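Local coordinates for uncharacterized protein (PDB 6PTM) that probably hydrolyses carrageenan chains from their ends, as an exo-acting carrageenase of glycoside hydrolase family 42, at residues V156-V164 against V460-N468. Residues are numbered along the deposited sequence; the frame is centred on the assembly and turned at random.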
ATOM      1  N   VAL A 156       9.593   9.924 -17.558  1.00 20.23           N
ATOM      2  CA  VAL A 156       9.672   9.755 -16.069  1.00 18.12           C
ATOM      3  C   VAL A 156      10.737   8.712 -15.755  1.00 19.04           C
ATOM      4  O   VAL A 156      10.792   7.656 -16.446  1.00 16.80           O
ATOM      5  CB  VAL A 156       8.304   9.401 -15.451  1.00 17.73           C
ATOM      6  CG1 VAL A 156       8.390   9.162 -13.947  1.00 19.55           C
ATOM      7  CG2 VAL A 156       7.319  10.509 -15.689  1.00 18.43           C
ATOM      8  N   LYS A 157      11.547   8.983 -14.742  1.00 18.42           N
ATOM      9  CA  LYS A 157      12.560   8.022 -14.250  1.00 18.90           C
ATOM     10  C   LYS A 157      12.418   7.815 -12.740  1.00 18.45           C
ATOM     11  O   LYS A 157      11.980   8.756 -12.009  1.00 17.41           O
ATOM     12  CB  LYS A 157      13.965   8.535 -14.567  1.00 21.10           C
ATOM     13  CG  LYS A 157      14.236   8.821 -16.034  1.00 23.17           C
ATOM     14  CD  LYS A 157      14.309   7.586 -16.893  1.00 25.81           C
ATOM     15  CE  LYS A 157      14.526   7.951 -18.344  1.00 26.89           C
ATOM     16  NZ  LYS A 157      14.432   6.738 -19.185  1.00 27.58           N
ATOM     17  N   VAL A 158      12.820   6.633 -12.276  1.00 17.33           N
ATOM     18  CA  VAL A 158      12.950   6.349 -10.833  1.00 16.37           C
ATOM     19  C   VAL A 158      14.264   6.952 -10.377  1.00 17.75           C
ATOM     20  O   VAL A 158      15.309   6.703 -11.020  1.00 16.15           O
ATOM     21  CB  VAL A 158      12.885   4.860 -10.509  1.00 16.21           C
ATOM     22  CG1 VAL A 158      13.223   4.630  -9.042  1.00 15.95           C
ATOM     23  CG2 VAL A 158      11.525   4.303 -10.842  1.00 16.04           C
ATOM     24  N   ASP A 159      14.216   7.700  -9.290  1.00 16.64           N
ATOM     25  CA  ASP A 159      15.446   8.182  -8.636  1.00 17.67           C
ATOM     26  C   ASP A 159      15.248   8.047  -7.127  1.00 16.85           C
ATOM     27  O   ASP A 159      14.495   8.853  -6.544  1.00 15.72           O
ATOM     28  CB  ASP A 159      15.744   9.601  -9.115  1.00 19.66           C
ATOM     29  CG  ASP A 159      16.985  10.218  -8.512  1.00 21.53           C
ATOM     30  OD1 ASP A 159      17.674   9.532  -7.768  1.00 20.67           O
ATOM     31  OD2 ASP A 159      17.210  11.379  -8.761  1.00 27.27           O
ATOM     32  N   LYS A 160      15.917   7.084  -6.517  1.00 16.09           N
ATOM     33  CA  LYS A 160      15.817   6.793  -5.059  0.50 16.08           C
ATOM     34  C   LYS A 160      14.331   6.595  -4.714  1.00 15.55           C
ATOM     35  O   LYS A 160      13.780   5.628  -5.244  1.00 14.72           O
ATOM     36  CB  LYS A 160      16.569   7.882  -4.281  0.50 17.23           C
ATOM     37  CG  LYS A 160      16.764   7.618  -2.794  0.50 17.16           C
ATOM     38  CD  LYS A 160      17.817   8.495  -2.164  0.50 17.86           C
ATOM     39  CE  LYS A 160      17.901   8.361  -0.654  0.50 17.87           C
ATOM     40  NZ  LYS A 160      18.868   9.325  -0.081  0.50 17.66           N
ATOM     41  N   ASP A 161      13.744   7.465  -3.881  1.00 13.19           N
ATOM     42  CA  ASP A 161      12.346   7.331  -3.391  1.00 13.32           C
ATOM     43  C   ASP A 161      11.414   8.187  -4.260  1.00 13.32           C
ATOM     44  O   ASP A 161      10.284   8.396  -3.857  1.00 12.84           O
ATOM     45  CB  ASP A 161      12.205   7.758  -1.922  1.00 12.81           C
ATOM     46  CG  ASP A 161      12.674   9.167  -1.603  1.00 13.03           C
ATOM     47  OD1 ASP A 161      13.379   9.734  -2.409  1.00 12.83           O
ATOM     48  OD2 ASP A 161      12.330   9.669  -0.550  1.00 13.36           O
ATOM     49  N   MET A 162      11.864   8.603  -5.440  1.00 13.21           N
ATOM     50  CA  MET A 162      11.007   9.498  -6.251  1.00 13.39           C
ATOM     51  C   MET A 162      10.810   9.021  -7.685  1.00 13.51           C
ATOM     52  O   MET A 162      11.646   8.310  -8.207  1.00 13.99           O
ATOM     53  CB  MET A 162      11.623  10.896  -6.386  1.00 14.58           C
ATOM     54  CG  MET A 162      12.046  11.539  -5.099  1.00 16.34           C
ATOM     55  SD  MET A 162      13.017  13.022  -5.373  1.00 18.29           S
ATOM     56  CE  MET A 162      14.607  12.296  -5.749  1.00 18.14           C
ATOM     57  N   LEU A 163       9.698   9.467  -8.255  1.00 14.40           N
ATOM     58  CA  LEU A 163       9.454   9.396  -9.709  1.00 14.19           C
ATOM     59  C   LEU A 163       9.753  10.828 -10.164  1.00 15.64           C
ATOM     60  O   LEU A 163       9.141  11.758  -9.627  1.00 14.69           O
ATOM     61  CB  LEU A 163       8.012   8.974  -9.977  1.00 14.57           C
ATOM     62  CG  LEU A 163       7.783   7.469  -9.867  1.00 14.44           C
ATOM     63  CD1 LEU A 163       6.328   7.129 -10.074  1.00 13.79           C
ATOM     64  CD2 LEU A 163       8.657   6.716 -10.856  1.00 15.52           C
ATOM     65  N   VAL A 164      10.690  10.984 -11.092  1.00 14.24           N
ATOM     66  CA  VAL A 164      11.168  12.339 -11.473  1.00 15.79           C
ATOM     67  C   VAL A 164      10.762  12.714 -12.902  1.00 15.97           C
ATOM     68  O   VAL A 164      10.982  11.931 -13.815  1.00 13.68           O
ATOM     69  CB  VAL A 164      12.695  12.428 -11.287  1.00 16.81           C
ATOM     70  CG1 VAL A 164      13.278  13.721 -11.821  1.00 17.96           C
ATOM     71  CG2 VAL A 164      13.109  12.212  -9.842  1.00 18.29           C
ATOM     72  N   VAL A 460      11.397  -0.096   7.066  1.00 12.39           N
ATOM     73  CA  VAL A 460      12.305  -1.134   6.515  1.00 14.56           C
ATOM     74  C   VAL A 460      13.176  -0.532   5.407  1.00 14.93           C
ATOM     75  O   VAL A 460      14.432  -0.690   5.487  1.00 15.95           O
ATOM     76  CB  VAL A 460      11.528  -2.359   6.010  1.00 13.38           C
ATOM     77  CG1 VAL A 460      12.455  -3.312   5.258  1.00 13.56           C
ATOM     78  CG2 VAL A 460      10.856  -3.079   7.157  1.00 13.60           C
ATOM     79  N   SER A 461      12.547   0.165   4.442  1.00 14.43           N
ATOM     80  CA  SER A 461      13.204   0.728   3.230  1.00 13.90           C
ATOM     81  C   SER A 461      12.784   2.164   3.013  1.00 14.78           C
ATOM     82  O   SER A 461      11.808   2.416   2.310  1.00 14.00           O
ATOM     83  CB  SER A 461      12.862  -0.077   2.018  1.00 14.08           C
ATOM     84  OG  SER A 461      13.388  -1.383   2.133  1.00 13.32           O
ATOM     85  N   PRO A 462      13.454   3.164   3.627  1.00 16.99           N
ATOM     86  CA  PRO A 462      13.023   4.553   3.444  1.00 17.82           C
ATOM     87  C   PRO A 462      13.303   5.154   2.058  1.00 17.76           C
ATOM     88  O   PRO A 462      12.668   6.183   1.760  1.00 18.69           O
ATOM     89  CB  PRO A 462      13.779   5.328   4.545  1.00 17.90           C
ATOM     90  CG  PRO A 462      14.958   4.460   4.851  1.00 18.73           C
ATOM     91  CD  PRO A 462      14.535   3.023   4.609  1.00 17.27           C
ATOM     92  N   ASP A 463      14.161   4.539   1.227  1.00 16.82           N
ATOM     93  CA  ASP A 463      14.736   5.230   0.038  1.00 18.33           C
ATOM     94  C   ASP A 463      14.288   4.587  -1.280  1.00 15.70           C
ATOM     95  O   ASP A 463      15.072   4.578  -2.262  1.00 16.43           O
ATOM     96  CB  ASP A 463      16.269   5.291   0.157  1.00 21.59           C
ATOM     97  CG  ASP A 463      16.707   6.082   1.387  1.00 25.10           C
ATOM     98  OD1 ASP A 463      15.921   6.941   1.860  1.00 26.23           O
ATOM     99  OD2 ASP A 463      17.803   5.807   1.895  1.00 30.58           O
ATOM    100  N   LYS A 464      13.050   4.146  -1.328  1.00 13.32           N
ATOM    101  CA  LYS A 464      12.448   3.422  -2.469  1.00 12.56           C
ATOM    102  C   LYS A 464      11.107   4.028  -2.846  1.00 13.94           C
ATOM    103  O   LYS A 464      10.364   4.508  -1.977  1.00 14.32           O
ATOM    104  CB  LYS A 464      12.239   1.939  -2.152  1.00 12.38           C
ATOM    105  CG  LYS A 464      13.523   1.168  -1.934  1.00 12.10           C
ATOM    106  CD  LYS A 464      13.265  -0.254  -1.433  1.00 11.88           C
ATOM    107  CE  LYS A 464      14.540  -0.973  -1.084  1.00 11.50           C
ATOM    108  NZ  LYS A 464      14.235  -2.274  -0.470  1.00 11.46           N
ATOM    109  N   VAL A 465      10.860   4.051  -4.145  1.00 14.35           N
ATOM    110  CA  VAL A 465       9.528   4.305  -4.722  1.00 13.69           C
ATOM    111  C   VAL A 465       8.579   3.239  -4.167  1.00 13.88           C
ATOM    112  O   VAL A 465       8.946   2.072  -4.046  1.00 15.39           O
ATOM    113  CB  VAL A 465       9.644   4.319  -6.247  1.00 14.05           C
ATOM    114  CG1 VAL A 465       8.340   4.062  -6.994  1.00 14.93           C
ATOM    115  CG2 VAL A 465      10.280   5.627  -6.679  1.00 15.11           C
ATOM    116  N   MET A 466       7.363   3.650  -3.876  1.00 13.42           N
ATOM    117  CA  MET A 466       6.288   2.721  -3.508  1.00 13.20           C
ATOM    118  C   MET A 466       5.232   2.686  -4.621  1.00 12.05           C
ATOM    119  O   MET A 466       4.655   3.733  -4.976  1.00 10.84           O
ATOM    120  CB  MET A 466       5.661   3.101  -2.167  1.00 13.87           C
ATOM    121  CG  MET A 466       4.593   2.095  -1.756  1.00 15.46           C
ATOM    122  SD  MET A 466       3.581   2.703  -0.368  1.00 17.63           S
ATOM    123  CE  MET A 466       4.808   2.612   0.939  1.00 17.54           C
ATOM    124  N   PHE A 467       4.934   1.480  -5.102  1.00 12.50           N
ATOM    125  CA  PHE A 467       4.039   1.245  -6.258  1.00 12.96           C
ATOM    126  C   PHE A 467       2.909   0.318  -5.830  1.00 12.99           C
ATOM    127  O   PHE A 467       3.167  -0.860  -5.605  1.00 12.45           O
ATOM    128  CB  PHE A 467       4.832   0.668  -7.431  1.00 13.60           C
ATOM    129  CG  PHE A 467       4.068   0.585  -8.729  1.00 13.72           C
ATOM    130  CD1 PHE A 467       2.849   1.218  -8.917  1.00 13.86           C
ATOM    131  CD2 PHE A 467       4.594  -0.137  -9.785  1.00 14.76           C
ATOM    132  CE1 PHE A 467       2.178   1.128 -10.127  1.00 15.27           C
ATOM    133  CE2 PHE A 467       3.939  -0.197 -11.001  1.00 15.26           C
ATOM    134  CZ  PHE A 467       2.716   0.406 -11.160  1.00 15.71           C
ATOM    135  N   ASN A 468       1.723   0.882  -5.624  1.00 12.72           N
ATOM    136  CA  ASN A 468       0.477   0.118  -5.384  1.00 13.94           C
ATOM    137  C   ASN A 468      -0.075  -0.317  -6.741  1.00 13.62           C
ATOM    138  O   ASN A 468      -0.593   0.532  -7.454  1.00 13.00           O
ATOM    139  CB  ASN A 468      -0.532   0.916  -4.561  1.00 14.09           C
ATOM    140  CG  ASN A 468      -1.704   0.068  -4.142  1.00 15.22           C
ATOM    141  OD1 ASN A 468      -2.086  -0.876  -4.858  1.00 16.96           O
ATOM    142  ND2 ASN A 468      -2.319   0.447  -3.023  1.00 14.87           N
TER
HETATM  143  O   HOH W   1      12.493   2.536  -5.992  1.00 12.31           O
HETATM  144  O   HOH W   2      14.606   9.009   1.064  1.00 24.71           O
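V465 lays one methyl, CG2, against the turn end of a tight two-residue β-hairpin and so shows how a loop can be fitted to a turn with little direct hydrogen bonding. The hairpin pairs 157-159 with 162-164 through a type II' turn from D159 to M162. V465 CG2 sits 3.4 Å from M162 O. It also meets V158 CG1 at 3.9 Å, the two valine side chains crossing at a slant; L163 adds a looser touch with CG. V465 CG1 is anti to its own backbone N (chi1 159°), which sets CG2 beside that nitrogen, on the hairpin side.

D161 rests on the K464 backbone, its CB 3.7 Å from K464 O, with CG between its own N and carbonyl carbon (chi1 56°). Further out, K160 and D463 run alongside each other. In one of two conformers modelled for K160, its CE comes 3.3 Å from D463 CG while K160 NZ stays 4.2 Å from D463 OD2, so any attraction is probably loose and this pairing less certain. V465 N gives K160 O a weak hydrogen bond, while a water accepts from V465 N at 2.9 Å and bonds weakly to that carbonyl. A second water bridges D463 OD1 (2.6 Å) and, weakly, D161 OD2, though its protons cannot serve every acceptor around it; D161 OD2 has a salt bridge to R559.

Helix 551-559 covers D161 and M162 with M555, and K464 NZ, bonded to S461 OG, also hydrogen-bonds the carbonyls of T415, R416 and S418 at the end of helix 411-417. The hairpin forms one margin of a mixed sheet in which strand 466-471 lies between 503-506 and 421-423.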